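Local coordinates for protein glutathione S-transferase delta (PDB 3VK9) that probably catalyses the conjugation of glutathione to electrophilic compounds, acting as a homodimeric glutathione transferase of the insect delta class, at residues A[164-169]-A[197-202]; A[173-178]-A[183-188]. All coordinates share one frame; numbering follows the deposited sequence. Where two conformers were deposited one is given.

Interaction 1: residues A[164-169]-A[197-202]; sequences SVSSLE and EANEKG
Asn199 of helix 195-213 reaches across to Ser166 of helix 156-167 with its amide, the one direct contact within 4.5 Å between 164-169 and 197-202. Its CB starts toward the facing helix, and CG leaves anti to the backbone N (chi1 -165°), which carries the amide across the groove. CG itself comes no nearer than 3.8 Å to Ser166 OG. At the tip the two branches part: OD1 accepts from Arg15 NH1 of helix 12-24, while ND2 donates to Ser166 OG over 3.1 Å. That bond is nearly straight (173°), and the hydroxyl oxygen lies in the amide plane. Ser166 OG passes its own proton back to Ile162 O, one turn earlier in its helix, and ND2 has a further weak bond to Tyr195 OH. Beside this pair, a water donates to Glu169 OE1 and to Glu200 OE2, each at 2.7 Å, and so bridges two carboxylates whose like charges it and Lys207, paired with Glu169 OE1, would probably ease. The chemistry thus fixes the flip of the amide: with OD1 accepting from a guanidinium and ND2 donating to an already donating hydroxyl, each of these buried polar groups has a partner suited to it.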
loop_
_atom_site.group_PDB
_atom_site.type_symbol
_atom_site.label_atom_id
_atom_site.label_comp_id
_atom_site.label_asym_id
_atom_site.label_seq_id
_atom_site.Cartn_x
_atom_site.Cartn_y
_atom_site.Cartn_z
ATOM N N SER A 164 4.886 -4.841 -11.551
ATOM C CA SER A 164 5.960 -5.114 -10.582
ATOM C C SER A 164 6.776 -6.365 -10.947
ATOM O O SER A 164 7.986 -6.279 -11.177
ATOM C CB SER A 164 5.380 -5.264 -9.178
ATOM O OG SER A 164 4.735 -4.072 -8.784
ATOM N N VAL A 165 6.107 -7.515 -11.007
ATOM C CA VAL A 165 6.766 -8.796 -11.313
ATOM C C VAL A 165 7.597 -8.779 -12.592
ATOM O O VAL A 165 8.722 -9.292 -12.616
ATOM C CB VAL A 165 5.775 -9.986 -11.396
ATOM C CG1 VAL A 165 6.511 -11.246 -11.846
ATOM C CG2 VAL A 165 5.069 -10.223 -10.047
ATOM N N SER A 166 7.056 -8.192 -13.657
ATOM C CA SER A 166 7.830 -8.077 -14.895
ATOM C C SER A 166 9.160 -7.326 -14.688
ATOM O O SER A 166 10.190 -7.709 -15.248
ATOM C CB SER A 166 6.987 -7.466 -16.036
ATOM O OG SER A 166 6.665 -6.094 -15.810
ATOM N N SER A 167 9.149 -6.273 -13.872
ATOM C CA SER A 167 10.380 -5.534 -13.596
ATOM C C SER A 167 11.525 -6.438 -13.098
ATOM O O SER A 167 12.696 -6.095 -13.250
ATOM C CB SER A 167 10.133 -4.409 -12.588
ATOM O OG SER A 167 8.991 -3.665 -12.940
ATOM N N LEU A 168 11.185 -7.588 -12.513
ATOM C CA LEU A 168 12.197 -8.522 -12.009
ATOM C C LEU A 168 13.062 -9.112 -13.125
ATOM O O LEU A 168 14.134 -9.648 -12.861
ATOM C CB LEU A 168 11.537 -9.677 -11.233
ATOM C CG LEU A 168 11.267 -9.513 -9.737
ATOM C CD1 LEU A 168 10.435 -8.269 -9.490
ATOM C CD2 LEU A 168 10.559 -10.750 -9.176
ATOM N N GLU A 169 12.585 -9.038 -14.365
ATOM C CA GLU A 169 13.362 -9.534 -15.500
ATOM C C GLU A 169 14.641 -8.717 -15.705
ATOM O O GLU A 169 15.548 -9.137 -16.408
ATOM C CB GLU A 169 12.526 -9.531 -16.788
ATOM C CG GLU A 169 11.321 -10.466 -16.784
ATOM C CD GLU A 169 10.639 -10.514 -18.148
ATOM O OE1 GLU A 169 11.091 -9.789 -19.051
ATOM O OE2 GLU A 169 9.666 -11.267 -18.328
ATOM N N GLU A 197 2.237 -2.465 -25.557
ATOM C CA GLU A 197 2.464 -1.037 -25.537
ATOM C C GLU A 197 2.464 -0.480 -24.115
ATOM O O GLU A 197 3.304 0.350 -23.782
ATOM C CB GLU A 197 1.442 -0.300 -26.412
ATOM C CG GLU A 197 1.417 1.198 -26.168
ATOM C CD GLU A 197 0.850 1.981 -27.336
ATOM O OE1 GLU A 197 -0.370 2.265 -27.338
ATOM O OE2 GLU A 197 1.635 2.317 -28.252
ATOM N N ALA A 198 1.534 -0.943 -23.279
ATOM C CA ALA A 198 1.397 -0.388 -21.931
ATOM C C ALA A 198 2.488 -0.882 -20.982
ATOM O O ALA A 198 2.932 -0.128 -20.124
ATOM C CB ALA A 198 0.005 -0.690 -21.349
ATOM N N ASN A 199 2.913 -2.143 -21.121
ATOM C CA ASN A 199 3.939 -2.685 -20.214
ATOM C C ASN A 199 5.275 -3.070 -20.843
ATOM O O ASN A 199 6.340 -2.704 -20.333
ATOM C CB ASN A 199 3.413 -3.890 -19.405
ATOM C CG ASN A 199 4.324 -4.231 -18.225
ATOM O OD1 ASN A 199 4.497 -3.423 -17.319
ATOM N ND2 ASN A 199 4.920 -5.415 -18.246
ATOM N N GLU A 200 5.231 -3.833 -21.932
ATOM C CA GLU A 200 6.467 -4.400 -22.476
ATOM C C GLU A 200 7.424 -3.336 -23.005
ATOM O O GLU A 200 8.628 -3.418 -22.797
ATOM C CB GLU A 200 6.186 -5.451 -23.573
ATOM C CG GLU A 200 7.403 -6.320 -23.876
ATOM C CD GLU A 200 7.810 -7.233 -22.706
ATOM O OE1 GLU A 200 6.929 -7.694 -21.937
ATOM O OE2 GLU A 200 9.021 -7.495 -22.569
ATOM N N LYS A 201 6.880 -2.351 -23.707
ATOM C CA LYS A 201 7.675 -1.241 -24.210
ATOM C C LYS A 201 8.428 -0.570 -23.052
ATOM O O LYS A 201 9.651 -0.487 -23.068
ATOM C CB LYS A 201 6.774 -0.236 -24.928
ATOM C CG LYS A 201 7.538 0.915 -25.566
ATOM C CD LYS A 201 6.613 1.820 -26.365
ATOM C CE LYS A 201 7.388 2.996 -26.958
ATOM N NZ LYS A 201 6.514 3.903 -27.751
ATOM N N GLY A 202 7.696 -0.111 -22.045
ATOM C CA GLY A 202 8.321 0.473 -20.867
ATOM C C GLY A 202 9.300 -0.450 -20.142
ATOM O O GLY A 202 10.361 -0.011 -19.698
HETATM O O HOH W 1 9.524 -9.825 -21.292
#

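Interaction 2: residues A[173-178]-A[183-188]; sequences IDFKKY and RWYETV
Lys176 and Tyr185 stand closest in the backbone, 8.3 Å between CA atoms, where the turn 173-178 comes alongside the middle of helix 179-191. The contact itself is aromatic. Phe175 presents its CE2-CZ edge to one face of Tyr185, CE2 sitting over the ring centre 3.7 Å above the plane. With centroids 4.9 Å apart and planes at 76°, this is a T-shaped stack. Phe175 CG lies between its backbone N and carbonyl carbon (chi1 58°), a setting that brings the ring edge up against the tyrosine. The aliphatic chain of Lys176, extended beyond CG, crosses the same tyrosine and sets CE 3.8 Å from Tyr185 CD2. The tyrosine hydroxyl is probably hydrogen-bonded to Glu169 OE2, and its ring also packs on Ile162 of helix 156-167. A leucine here would probably leave the edge of Phe175 without a flat face to rest on and Glu169 OE2 without this hydroxyl. Tyr178 N bonds to Phe175 O at 3.1 Å, closing the turn, and Tyr178 takes the N-cap position of the helix. The T-shaped pair thus joins the connection between two successive helices to the second of them, in the all-helical C-terminal domain of the glutathione transferase fold.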
loop_
_atom_site.group_PDB
_atom_site.type_symbol
_atom_site.label_atom_id
_atom_site.label_comp_id
_atom_site.label_asym_id
_atom_site.label_seq_id
_atom_site.Cartn_x
_atom_site.Cartn_y
_atom_site.Cartn_z
ATOM N N ILE A 173 16.509 -12.293 -10.264
ATOM C CA ILE A 173 15.462 -13.068 -9.620
ATOM C C ILE A 173 14.695 -13.876 -10.660
ATOM O O ILE A 173 14.000 -13.321 -11.525
ATOM C CB ILE A 173 14.487 -12.180 -8.830
ATOM C CG1 ILE A 173 15.231 -11.396 -7.742
ATOM C CG2 ILE A 173 13.397 -13.019 -8.208
ATOM C CD1 ILE A 173 15.885 -12.266 -6.678
ATOM N N ASP A 174 14.830 -15.193 -10.584
ATOM C CA ASP A 174 14.160 -16.082 -11.521
ATOM C C ASP A 174 12.757 -16.370 -10.994
ATOM O O ASP A 174 12.566 -17.326 -10.253
ATOM C CB ASP A 174 14.952 -17.393 -11.645
ATOM C CG ASP A 174 14.335 -18.357 -12.639
ATOM O OD1 ASP A 174 13.513 -17.906 -13.460
ATOM O OD2 ASP A 174 14.676 -19.560 -12.608
ATOM N N PHE A 175 11.782 -15.541 -11.353
ATOM C CA PHE A 175 10.428 -15.704 -10.806
ATOM C C PHE A 175 9.643 -16.789 -11.525
ATOM O O PHE A 175 8.663 -17.315 -10.999
ATOM C CB PHE A 175 9.636 -14.391 -10.807
ATOM C CG PHE A 175 9.490 -13.758 -12.171
ATOM C CD1 PHE A 175 10.431 -12.851 -12.634
ATOM C CD2 PHE A 175 8.410 -14.062 -12.978
ATOM C CE1 PHE A 175 10.294 -12.263 -13.898
ATOM C CE2 PHE A 175 8.265 -13.489 -14.239
ATOM C CZ PHE A 175 9.203 -12.577 -14.696
ATOM N N LYS A 176 10.057 -17.108 -12.741
ATOM C CA LYS A 176 9.377 -18.155 -13.490
ATOM C C LYS A 176 9.585 -19.549 -12.896
ATOM O O LYS A 176 8.900 -20.504 -13.298
ATOM C CB LYS A 176 9.795 -18.121 -14.957
ATOM C CG LYS A 176 9.156 -16.968 -15.724
ATOM C CD LYS A 176 9.568 -16.992 -17.194
ATOM C CE LYS A 176 8.924 -15.857 -17.987
ATOM N NZ LYS A 176 9.256 -15.960 -19.448
ATOM N N LYS A 177 10.521 -19.679 -11.949
ATOM C CA LYS A 177 10.719 -20.979 -11.288
ATOM C C LYS A 177 9.519 -21.326 -10.410
ATOM O O LYS A 177 9.347 -22.473 -9.992
ATOM C CB LYS A 177 12.021 -21.033 -10.474
ATOM C CG LYS A 177 12.058 -20.142 -9.241
ATOM C CD LYS A 177 13.351 -20.367 -8.454
ATOM C CE LYS A 177 13.545 -19.332 -7.356
ATOM N NZ LYS A 177 14.650 -19.730 -6.436
ATOM N N TYR A 178 8.692 -20.328 -10.131
ATOM C CA TYR A 178 7.440 -20.570 -9.427
ATOM C C TYR A 178 6.361 -20.854 -10.457
ATOM O O TYR A 178 5.940 -19.957 -11.197
ATOM C CB TYR A 178 7.102 -19.372 -8.530
ATOM C CG TYR A 178 8.205 -19.136 -7.529
ATOM C CD1 TYR A 178 9.224 -18.223 -7.784
ATOM C CD2 TYR A 178 8.265 -19.869 -6.346
ATOM C CE1 TYR A 178 10.263 -18.027 -6.873
ATOM C CE2 TYR A 178 9.300 -19.679 -5.428
ATOM C CZ TYR A 178 10.294 -18.758 -5.695
ATOM O OH TYR A 178 11.314 -18.563 -4.777
ATOM N N ARG A 183 2.664 -19.478 -14.915
ATOM C CA ARG A 183 1.387 -19.663 -15.612
ATOM C C ARG A 183 0.592 -18.353 -15.683
ATOM O O ARG A 183 0.168 -17.912 -16.753
ATOM C CB ARG A 183 0.552 -20.750 -14.919
ATOM C CG ARG A 183 -0.851 -20.879 -15.479
ATOM C CD ARG A 183 -1.689 -21.975 -14.797
ATOM N NE ARG A 183 -1.631 -21.977 -13.328
ATOM C CZ ARG A 183 -2.214 -21.080 -12.530
ATOM N NH1 ARG A 183 -2.885 -20.053 -13.038
ATOM N NH2 ARG A 183 -2.106 -21.196 -11.212
ATOM N N TRP A 184 0.401 -17.740 -14.529
ATOM C CA TRP A 184 -0.288 -16.447 -14.429
ATOM C C TRP A 184 0.371 -15.349 -15.284
ATOM O O TRP A 184 -0.303 -14.636 -16.030
ATOM C CB TRP A 184 -0.376 -16.046 -12.950
ATOM C CG TRP A 184 -0.693 -14.612 -12.699
ATOM C CD1 TRP A 184 -1.936 -14.043 -12.629
ATOM C CD2 TRP A 184 0.245 -13.561 -12.476
ATOM N NE1 TRP A 184 -1.822 -12.697 -12.373
ATOM C CE2 TRP A 184 -0.494 -12.374 -12.271
ATOM C CE3 TRP A 184 1.642 -13.504 -12.423
ATOM C CZ2 TRP A 184 0.121 -11.138 -12.026
ATOM C CZ3 TRP A 184 2.251 -12.287 -12.170
ATOM C CH2 TRP A 184 1.491 -11.115 -11.981
ATOM N N TYR A 185 1.690 -15.214 -15.175
ATOM C CA TYR A 185 2.435 -14.258 -15.991
ATOM C C TYR A 185 2.024 -14.365 -17.457
ATOM O O TYR A 185 1.652 -13.368 -18.092
ATOM C CB TYR A 185 3.931 -14.541 -15.858
ATOM C CG TYR A 185 4.863 -13.422 -16.302
ATOM C CD1 TYR A 185 4.785 -12.144 -15.728
ATOM C CD2 TYR A 185 5.873 -13.660 -17.242
ATOM C CE1 TYR A 185 5.657 -11.127 -16.115
ATOM C CE2 TYR A 185 6.759 -12.639 -17.635
ATOM C CZ TYR A 185 6.641 -11.382 -17.069
ATOM O OH TYR A 185 7.500 -10.379 -17.445
ATOM N N GLU A 186 2.092 -15.583 -17.992
ATOM C CA GLU A 186 1.720 -15.821 -19.379
ATOM C C GLU A 186 0.263 -15.473 -19.669
ATOM O O GLU A 186 -0.036 -14.857 -20.682
ATOM C CB GLU A 186 1.982 -17.275 -19.777
ATOM C CG GLU A 186 1.604 -17.545 -21.221
ATOM C CD GLU A 186 1.752 -18.993 -21.616
ATOM O OE1 GLU A 186 1.796 -19.864 -20.719
ATOM O OE2 GLU A 186 1.810 -19.256 -22.831
ATOM N N THR A 187 -0.639 -15.878 -18.783
ATOM C CA THR A 187 -2.057 -15.596 -18.965
ATOM C C THR A 187 -2.310 -14.090 -19.068
ATOM O O THR A 187 -3.034 -13.617 -19.940
ATOM C CB THR A 187 -2.912 -16.140 -17.780
ATOM O OG1 THR A 187 -2.749 -17.558 -17.659
ATOM C CG2 THR A 187 -4.395 -15.813 -17.984
ATOM N N VAL A 188 -1.704 -13.334 -18.167
ATOM C CA VAL A 188 -1.957 -11.900 -18.132
ATOM C C VAL A 188 -1.368 -11.218 -19.373
ATOM O O VAL A 188 -2.027 -10.399 -20.001
ATOM C CB VAL A 188 -1.490 -11.282 -16.819
ATOM C CG1 VAL A 188 -1.584 -9.748 -16.869
ATOM C CG2 VAL A 188 -2.357 -11.831 -15.675
#

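Interactions 1 and 2 have centres 13 Å apart, yet they meet through helix 156-167 and the turn after it. Tyr185 OH lies 2.5 Å from Glu169 OE2, probably a hydrogen bond, and 3.3 Å from Ser166 CB. Ser166 and Glu169 therefore take part in both contacts, while Val165 CG1 packs 3.6 Å from Phe175 CD2. Three consecutive helices of the C-terminal domain are joined in this way. Through Arg15, interaction 1 also touches helix 12-24 of the thioredoxin-like N-terminal domain, which in glutathione transferases supplies most of the glutathione site; interaction 2 is structural packing within the C-terminal domain, its centre about 15 Å from the centre of the chain against about 8 Å for interaction 1.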